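Local coordinates for protein FLUORESCENT IN BLUE LIGHT, chloroplastic (Arabidopsis thaliana, PDB 4YVO), which restrains tetrapyrrole (including chlorophyll) biosynthesis in chloroplasts, probably by repressing the glutamyl-tRNA reductase HEMA1, which its TPR domain helps to bind, at residues Gln66-Leu79 against Glu91-Gln105. Sequence-based numbering, arbitrary orientation. Where two conformers were deposited one is given.
Sequences QEPEKAYTEFKIAL and EKKAARGLGASLQRQ
Between TPR 1 and TPR 2, helix 68-84 packs nearly antiparallel against helix 88-104 (segment axes at 155°, closest approach 8.3 Å), and the Phe75 ring lies face-on against Gly97. Gly97 CA stands 3.4 Å from the centroid of the Phe75 ring, almost on its normal; glycine suits this place because its bare CA lets the backbone meet the ring. Ser101 OG meets the ring edge at CD2, small enough to fit a hole lined by Pro68, Ala71, Tyr72 and Phe75. Its hydroxyl is satisfied within its own helix, donating to Gly97 O (2.8 Å) from the opposite face of that carbonyl to Ser101 N. Leu98 is the reciprocal knob, with CD2 over one face of the Tyr72 ring and CD1 3.8 Å from Leu79 CD2. Tyr72 CG lies anti to the backbone N (chi1 -179°), which carries the ring across Leu98 to Leu102, while its OH accepts from Lys76 NZ. Ala94, short enough for close approach, puts CB 3.8 Å from Ala78 CB. Where helix 68-84 begins, one water donates to both Glu69 OE2 and Gln105 OE1; the latter also accepts a hydrogen bond from Lys107 NZ. Such knobs-into-holes packing between successive helical hairpins is characteristic of the TPR superhelix.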
ATOM      1  N   GLN A  66      14.903   4.500  -5.653  1.00 14.88           N
ATOM      2  CA  GLN A  66      15.497   3.698  -4.584  1.00 14.88           C
ATOM      3  C   GLN A  66      15.817   4.540  -3.353  1.00 14.54           C
ATOM      4  O   GLN A  66      16.870   4.386  -2.732  1.00 16.51           O
ATOM      5  CB  GLN A  66      16.755   2.960  -5.066  1.00 19.39           C
ATOM      6  CG  GLN A  66      16.509   1.902  -6.137  1.00 24.19           C
ATOM      7  CD  GLN A  66      16.203   2.489  -7.505  1.00 30.47           C
ATOM      8  OE1 GLN A  66      16.925   3.360  -8.005  1.00 32.32           O
ATOM      9  NE2 GLN A  66      15.123   2.017  -8.118  1.00 32.54           N
ATOM     10  N   GLU A  67      14.889   5.426  -3.004  1.00 13.33           N
ATOM     11  CA  GLU A  67      15.020   6.270  -1.823  1.00 12.65           C
ATOM     12  C   GLU A  67      13.775   6.086  -0.949  1.00 11.82           C
ATOM     13  O   GLU A  67      12.931   6.982  -0.840  1.00 11.84           O
ATOM     14  CB  GLU A  67      15.249   7.724  -2.257  1.00 14.91           C
ATOM     15  CG  GLU A  67      16.652   7.881  -2.859  1.00 16.68           C
ATOM     16  CD  GLU A  67      16.861   9.073  -3.793  1.00 21.79           C
ATOM     17  OE1 GLU A  67      15.908   9.813  -4.112  1.00 22.67           O
ATOM     18  OE2 GLU A  67      18.019   9.257  -4.226  1.00 23.91           O
ATOM     19  N   PRO A  68      13.648   4.898  -0.330  1.00 12.75           N
ATOM     20  CA  PRO A  68      12.380   4.521   0.305  1.00 12.03           C
ATOM     21  C   PRO A  68      12.106   5.240   1.622  1.00 12.23           C
ATOM     22  O   PRO A  68      10.939   5.379   1.992  1.00 12.35           O
ATOM     23  CB  PRO A  68      12.532   3.013   0.516  1.00 13.46           C
ATOM     24  CG  PRO A  68      14.013   2.821   0.669  1.00 14.13           C
ATOM     25  CD  PRO A  68      14.627   3.795  -0.298  1.00 13.73           C
ATOM     26  N   GLU A  69      13.143   5.699   2.312  1.00 13.36           N
ATOM     27  CA  GLU A  69      12.933   6.494   3.517  1.00 14.00           C
ATOM     28  C   GLU A  69      12.321   7.851   3.168  1.00 13.89           C
ATOM     29  O   GLU A  69      11.374   8.303   3.817  1.00 14.54           O
ATOM     30  CB  GLU A  69      14.239   6.668   4.302  1.00 17.56           C
ATOM     31  CG  GLU A  69      14.851   5.363   4.800  1.00 23.76           C
ATOM     32  CD  GLU A  69      15.621   4.594   3.722  1.00 31.48           C
ATOM     33  OE1 GLU A  69      15.876   5.150   2.630  1.00 31.68           O
ATOM     34  OE2 GLU A  69      15.975   3.421   3.974  1.00 35.06           O
ATOM     35  N   LYS A  70      12.860   8.497   2.140  1.00 13.72           N
ATOM     36  CA  LYS A  70      12.283   9.742   1.647  1.00 14.04           C
ATOM     37  C   LYS A  70      10.862   9.516   1.115  1.00 11.00           C
ATOM     38  O   LYS A  70       9.969  10.343   1.331  1.00 12.30           O
ATOM     39  CB  LYS A  70      13.190  10.367   0.580  1.00 16.17           C
ATOM     40  CG  LYS A  70      14.505  10.884   1.142  1.00 22.91           C
ATOM     41  CD  LYS A  70      15.491  11.237   0.039  1.00 28.36           C
ATOM     42  CE  LYS A  70      16.702  11.942   0.612  1.00 36.01           C
ATOM     43  NZ  LYS A  70      16.277  13.126   1.401  1.00 39.94           N
ATOM     44  N   ALA A  71      10.654   8.395   0.426  1.00 11.11           N
ATOM     45  CA  ALA A  71       9.326   8.045  -0.082  1.00 10.14           C
ATOM     46  C   ALA A  71       8.329   7.903   1.064  1.00 10.45           C
ATOM     47  O   ALA A  71       7.214   8.428   1.003  1.00 10.69           O
ATOM     48  CB  ALA A  71       9.379   6.758  -0.884  1.00 10.26           C
ATOM     49  N   TYR A  72       8.744   7.205   2.114  1.00 10.33           N
ATOM     50  CA  TYR A  72       7.879   7.006   3.272  1.00  9.90           C
ATOM     51  C   TYR A  72       7.370   8.346   3.816  1.00 10.25           C
ATOM     52  O   TYR A  72       6.178   8.505   4.082  1.00 11.97           O
ATOM     53  CB  TYR A  72       8.621   6.220   4.357  1.00 10.19           C
ATOM     54  CG  TYR A  72       7.806   5.930   5.599  1.00  9.93           C
ATOM     55  CD1 TYR A  72       7.645   6.893   6.591  1.00 11.70           C
ATOM     56  CD2 TYR A  72       7.214   4.685   5.795  1.00 11.62           C
ATOM     57  CE1 TYR A  72       6.912   6.632   7.729  1.00 13.02           C
ATOM     58  CE2 TYR A  72       6.481   4.415   6.940  1.00 12.53           C
ATOM     59  CZ  TYR A  72       6.338   5.395   7.901  1.00 13.62           C
ATOM     60  OH  TYR A  72       5.613   5.155   9.046  1.00 15.51           O
ATOM     61  N   THR A  73       8.281   9.305   3.971  1.00 10.02           N
ATOM     62  CA  THR A  73       7.914  10.623   4.475  1.00 11.40           C
ATOM     63  C   THR A  73       6.822  11.269   3.631  1.00 10.71           C
ATOM     64  O   THR A  73       5.857  11.821   4.171  1.00 11.98           O
ATOM     65  CB  THR A  73       9.141  11.544   4.511  1.00 13.22           C
ATOM     66  OG1 THR A  73      10.133  10.964   5.361  1.00 15.86           O
ATOM     67  CG2 THR A  73       8.783  12.928   5.042  1.00 15.17           C
ATOM     68  N   GLU A  74       6.969  11.193   2.311  1.00 10.43           N
ATOM     69  CA  GLU A  74       5.985  11.775   1.411  1.00 11.09           C
ATOM     70  C   GLU A  74       4.639  11.073   1.526  1.00  9.05           C
ATOM     71  O   GLU A  74       3.598  11.720   1.626  1.00 10.78           O
ATOM     72  CB  GLU A  74       6.479  11.727  -0.036  1.00 12.71           C
ATOM     73  CG  GLU A  74       7.785  12.479  -0.284  1.00 17.19           C
ATOM     74  CD  GLU A  74       7.671  13.965  -0.000  1.00 23.51           C
ATOM     75  OE1 GLU A  74       7.344  14.726  -0.932  1.00 27.20           O
ATOM     76  OE2 GLU A  74       7.903  14.380   1.154  1.00 29.18           O
ATOM     77  N   PHE A  75       4.662   9.746   1.492  1.00 10.47           N
ATOM     78  CA  PHE A  75       3.426   8.971   1.534  1.00  8.99           C
ATOM     79  C   PHE A  75       2.708   9.112   2.885  1.00 10.15           C
ATOM     80  O   PHE A  75       1.477   9.041   2.955  1.00 11.25           O
ATOM     81  CB  PHE A  75       3.690   7.491   1.235  1.00  8.82           C
ATOM     82  CG  PHE A  75       4.005   7.197  -0.207  1.00  8.99           C
ATOM     83  CD1 PHE A  75       3.116   7.550  -1.211  1.00 11.50           C
ATOM     84  CD2 PHE A  75       5.167   6.520  -0.554  1.00  9.30           C
ATOM     85  CE1 PHE A  75       3.391   7.252  -2.534  1.00 11.43           C
ATOM     86  CE2 PHE A  75       5.444   6.219  -1.880  1.00 10.25           C
ATOM     87  CZ  PHE A  75       4.556   6.586  -2.871  1.00 10.54           C
ATOM     88  N   LYS A  76       3.477   9.308   3.955  1.00 10.35           N
ATOM     89  CA  LYS A  76       2.891   9.477   5.284  1.00 10.84           C
ATOM     90  C   LYS A  76       2.114  10.794   5.345  1.00 12.04           C
ATOM     91  O   LYS A  76       1.035  10.853   5.925  1.00 13.70           O
ATOM     92  CB  LYS A  76       3.973   9.430   6.370  1.00 12.36           C
ATOM     93  CG  LYS A  76       3.453   9.212   7.786  1.00 17.11           C
ATOM     94  CD  LYS A  76       2.903   7.789   7.951  1.00 17.97           C
ATOM     95  CE  LYS A  76       2.693   7.387   9.421  1.00 20.19           C
ATOM     96  NZ  LYS A  76       3.961   7.190  10.227  1.00 18.24           N
ATOM     97  N   ILE A  77       2.662  11.845   4.739  1.00 12.08           N
ATOM     98  CA  ILE A  77       1.935  13.109   4.603  1.00 12.99           C
ATOM     99  C   ILE A  77       0.687  12.925   3.744  1.00 12.46           C
ATOM    100  O   ILE A  77      -0.394  13.411   4.088  1.00 13.55           O
ATOM    101  CB  ILE A  77       2.828  14.224   4.012  1.00 13.31           C
ATOM    102  CG1 ILE A  77       3.971  14.539   4.978  1.00 15.06           C
ATOM    103  CG2 ILE A  77       2.014  15.490   3.711  1.00 16.20           C
ATOM    104  CD1 ILE A  77       5.029  15.451   4.395  1.00 15.86           C
ATOM    105  N   ALA A  78       0.832  12.206   2.635  1.00 11.41           N
ATOM    106  CA  ALA A  78      -0.301  11.953   1.757  1.00 11.88           C
ATOM    107  C   ALA A  78      -1.408  11.225   2.520  1.00 11.59           C
ATOM    108  O   ALA A  78      -2.585  11.541   2.370  1.00 13.23           O
ATOM    109  CB  ALA A  78       0.136  11.148   0.538  1.00 11.71           C
ATOM    110  N   LEU A  79      -1.025  10.265   3.356  1.00 10.56           N
ATOM    111  CA  LEU A  79      -2.002   9.508   4.140  1.00 10.35           C
ATOM    112  C   LEU A  79      -2.767  10.418   5.093  1.00 12.79           C
ATOM    113  O   LEU A  79      -3.994  10.339   5.191  1.00 13.57           O
ATOM    114  CB  LEU A  79      -1.318   8.399   4.942  1.00 10.46           C
ATOM    115  CG  LEU A  79      -2.274   7.430   5.645  1.00 11.26           C
ATOM    116  CD1 LEU A  79      -2.905   6.488   4.630  1.00 13.57           C
ATOM    117  CD2 LEU A  79      -1.551   6.647   6.729  1.00 13.26           C
ATOM    118  N   GLU A  91      -6.407   7.764  -0.043  1.00 11.77           N
ATOM    119  CA  GLU A  91      -5.860   7.129   1.149  1.00 11.02           C
ATOM    120  C   GLU A  91      -5.250   5.770   0.817  1.00 10.63           C
ATOM    121  O   GLU A  91      -4.179   5.422   1.314  1.00 10.20           O
ATOM    122  CB  GLU A  91      -6.935   6.976   2.230  1.00 11.48           C
ATOM    123  CG  GLU A  91      -6.382   6.512   3.558  1.00 14.09           C
ATOM    124  CD  GLU A  91      -7.453   6.312   4.610  1.00 15.51           C
ATOM    125  OE1 GLU A  91      -8.636   6.630   4.335  1.00 18.22           O
ATOM    126  OE2 GLU A  91      -7.115   5.833   5.718  1.00 17.33           O
ATOM    127  N   LYS A  92      -5.935   5.005  -0.023  1.00 10.34           N
ATOM    128  CA  LYS A  92      -5.419   3.712  -0.451  1.00  9.70           C
ATOM    129  C   LYS A  92      -4.109   3.842  -1.230  1.00  9.83           C
ATOM    130  O   LYS A  92      -3.221   3.006  -1.085  1.00 10.31           O
ATOM    131  CB  LYS A  92      -6.484   2.938  -1.251  1.00 11.00           C
ATOM    132  CG  LYS A  92      -7.627   2.454  -0.359  1.00 12.77           C
ATOM    133  CD  LYS A  92      -8.498   1.386  -1.006  1.00 18.39           C
ATOM    134  CE  LYS A  92      -9.129   1.851  -2.291  1.00 22.65           C
ATOM    135  NZ  LYS A  92      -9.904   0.757  -2.989  1.00 15.53           N
ATOM    136  N   LYS A  93      -3.981   4.884  -2.045  1.00  9.31           N
ATOM    137  CA  LYS A  93      -2.742   5.089  -2.794  1.00  9.42           C
ATOM    138  C   LYS A  93      -1.588   5.399  -1.832  1.00  8.03           C
ATOM    139  O   LYS A  93      -0.461   4.918  -2.011  1.00 10.03           O
ATOM    140  CB  LYS A  93      -2.899   6.217  -3.820  1.00 11.53           C
ATOM    141  CG  LYS A  93      -3.950   5.954  -4.897  1.00 16.61           C
ATOM    142  CD  LYS A  93      -4.014   7.105  -5.897  1.00 21.69           C
ATOM    143  CE  LYS A  93      -5.217   6.968  -6.818  1.00 28.66           C
ATOM    144  NZ  LYS A  93      -5.456   8.205  -7.617  1.00 33.02           N
ATOM    145  N   ALA A  94      -1.869   6.201  -0.815  1.00  8.67           N
ATOM    146  CA  ALA A  94      -0.850   6.534   0.174  1.00  8.70           C
ATOM    147  C   ALA A  94      -0.448   5.292   0.970  1.00  8.26           C
ATOM    148  O   ALA A  94       0.740   5.059   1.210  1.00  8.91           O
ATOM    149  CB  ALA A  94      -1.341   7.650   1.102  1.00 10.41           C
ATOM    150  N   ALA A  95      -1.436   4.491   1.360  1.00  7.90           N
ATOM    151  CA  ALA A  95      -1.165   3.277   2.121  1.00  7.59           C
ATOM    152  C   ALA A  95      -0.324   2.290   1.310  1.00  7.55           C
ATOM    153  O   ALA A  95       0.601   1.681   1.845  1.00  8.56           O
ATOM    154  CB  ALA A  95      -2.463   2.627   2.585  1.00  8.95           C
ATOM    155  N   ARG A  96      -0.640   2.130   0.030  1.00  7.28           N
ATOM    156  CA  ARG A  96       0.162   1.278  -0.837  1.00  7.87           C
ATOM    157  C   ARG A  96       1.599   1.785  -0.922  1.00  8.56           C
ATOM    158  O   ARG A  96       2.550   1.002  -0.879  1.00  8.90           O
ATOM    159  CB  ARG A  96      -0.441   1.211  -2.233  1.00  9.14           C
ATOM    160  CG  ARG A  96       0.473   0.530  -3.251  1.00 11.80           C
ATOM    161  CD  ARG A  96      -0.209   0.357  -4.593  1.00 16.40           C
ATOM    162  NE  ARG A  96      -0.738   1.623  -5.082  1.00 23.43           N
ATOM    163  CZ  ARG A  96      -1.788   1.733  -5.889  1.00 36.50           C
ATOM    164  NH1 ARG A  96      -2.426   0.647  -6.304  1.00 42.50           N
ATOM    165  NH2 ARG A  96      -2.200   2.930  -6.276  1.00 39.71           N
ATOM    166  N   GLY A  97       1.760   3.097  -1.064  1.00  7.64           N
ATOM    167  CA  GLY A  97       3.085   3.693  -1.130  1.00  7.42           C
ATOM    168  C   GLY A  97       3.870   3.440   0.146  1.00  8.72           C
ATOM    169  O   GLY A  97       5.060   3.120   0.098  1.00  9.06           O
ATOM    170  N   LEU A  98       3.212   3.589   1.289  1.00  7.61           N
ATOM    171  CA  LEU A  98       3.849   3.289   2.573  1.00  8.10           C
ATOM    172  C   LEU A  98       4.282   1.821   2.641  1.00  8.15           C
ATOM    173  O   LEU A  98       5.417   1.518   3.024  1.00  9.43           O
ATOM    174  CB  LEU A  98       2.911   3.627   3.733  1.00  8.81           C
ATOM    175  CG  LEU A  98       2.731   5.131   3.950  1.00  8.72           C
ATOM    176  CD1 LEU A  98       1.519   5.441   4.820  1.00 10.64           C
ATOM    177  CD2 LEU A  98       3.994   5.735   4.549  1.00 10.96           C
ATOM    178  N   GLY A  99       3.388   0.919   2.261  1.00  7.50           N
ATOM    179  CA  GLY A  99       3.691  -0.501   2.267  1.00  8.09           C
ATOM    180  C   GLY A  99       4.879  -0.824   1.378  1.00  8.41           C
ATOM    181  O   GLY A  99       5.776  -1.569   1.775  1.00  8.95           O
ATOM    182  N   ALA A 100       4.892  -0.267   0.171  1.00  7.61           N
ATOM    183  CA  ALA A 100       6.003  -0.504  -0.753  1.00  7.54           C
ATOM    184  C   ALA A 100       7.311   0.070  -0.207  1.00  8.09           C
ATOM    185  O   ALA A 100       8.369  -0.557  -0.305  1.00  9.70           O
ATOM    186  CB  ALA A 100       5.691   0.075  -2.129  1.00  9.36           C
ATOM    187  N   SER A 101       7.238   1.259   0.386  1.00  8.29           N
ATOM    188  CA  SER A 101       8.421   1.892   0.966  1.00  9.46           C
ATOM    189  C   SER A 101       8.998   1.044   2.093  1.00 10.47           C
ATOM    190  O   SER A 101      10.217   0.895   2.221  1.00 12.15           O
ATOM    191  CB  SER A 101       8.076   3.278   1.512  1.00 12.33           C
ATOM    192  OG  SER A 101       7.642   4.140   0.478  1.00 16.01           O
ATOM    193  N   LEU A 102       8.115   0.486   2.910  1.00  9.36           N
ATOM    194  CA  LEU A 102       8.539  -0.353   4.020  1.00  9.95           C
ATOM    195  C   LEU A 102       9.125  -1.684   3.540  1.00  9.97           C
ATOM    196  O   LEU A 102      10.111  -2.168   4.098  1.00 12.36           O
ATOM    197  CB  LEU A 102       7.388  -0.554   5.002  1.00  9.75           C
ATOM    198  CG  LEU A 102       7.039   0.716   5.781  1.00 10.21           C
ATOM    199  CD1 LEU A 102       5.633   0.597   6.339  1.00 10.84           C
ATOM    200  CD2 LEU A 102       8.059   0.968   6.882  1.00 12.08           C
ATOM    201  N   GLN A 103       8.536  -2.263   2.496  1.00  9.51           N
ATOM    202  CA  GLN A 103       9.113  -3.461   1.882  1.00 10.76           C
ATOM    203  C   GLN A 103      10.542  -3.220   1.413  1.00 12.38           C
ATOM    204  O   GLN A 103      11.419  -4.058   1.639  1.00 14.23           O
ATOM    205  CB  GLN A 103       8.282  -3.938   0.698  1.00 11.65           C
ATOM    206  CG  GLN A 103       7.010  -4.642   1.080  1.00 11.36           C
ATOM    207  CD  GLN A 103       6.188  -4.999  -0.142  1.00 10.21           C
ATOM    208  OE1 GLN A 103       5.319  -4.237  -0.564  1.00 12.64           O
ATOM    209  NE2 GLN A 103       6.497  -6.138  -0.749  1.00 12.44           N
ATOM    210  N   ARG A 104      10.783  -2.087   0.758  1.00 10.99           N
ATOM    211  CA  ARG A 104      12.130  -1.757   0.287  0.54 12.95           C
ATOM    212  C   ARG A 104      13.124  -1.644   1.437  1.00 14.44           C
ATOM    213  O   ARG A 104      14.320  -1.866   1.255  1.00 17.51           O
ATOM    214  CB  ARG A 104      12.136  -0.439  -0.488  0.54 16.78           C
ATOM    215  CG  ARG A 104      11.223  -0.401  -1.688  0.54 22.57           C
ATOM    216  CD  ARG A 104      11.791  -1.153  -2.873  0.54 25.11           C
ATOM    217  NE  ARG A 104      10.932  -0.979  -4.038  0.54 25.71           N
ATOM    218  CZ  ARG A 104      10.997   0.057  -4.868  0.54 24.62           C
ATOM    219  NH1 ARG A 104      11.895   1.015  -4.671  0.54 21.41           N
ATOM    220  NH2 ARG A 104      10.167   0.132  -5.896  0.54 25.66           N
ATOM    221  N   GLN A 105      12.626  -1.275   2.613  1.00 13.55           N
ATOM    222  CA  GLN A 105      13.464  -1.133   3.800  1.00 14.72           C
ATOM    223  C   GLN A 105      13.607  -2.440   4.578  1.00 16.29           C
ATOM    224  O   GLN A 105      14.295  -2.483   5.597  1.00 17.81           O
ATOM    225  CB  GLN A 105      12.903  -0.056   4.730  1.00 16.35           C
ATOM    226  CG  GLN A 105      12.862   1.333   4.132  1.00 17.75           C
ATOM    227  CD  GLN A 105      12.331   2.348   5.112  1.00 21.33           C
ATOM    228  OE1 GLN A 105      12.879   2.513   6.199  1.00 26.27           O
ATOM    229  NE2 GLN A 105      11.250   3.027   4.741  1.00 20.92           N
TER
HETATM  230  O   HOH W   1      15.675   2.043   6.285  1.00 42.41           O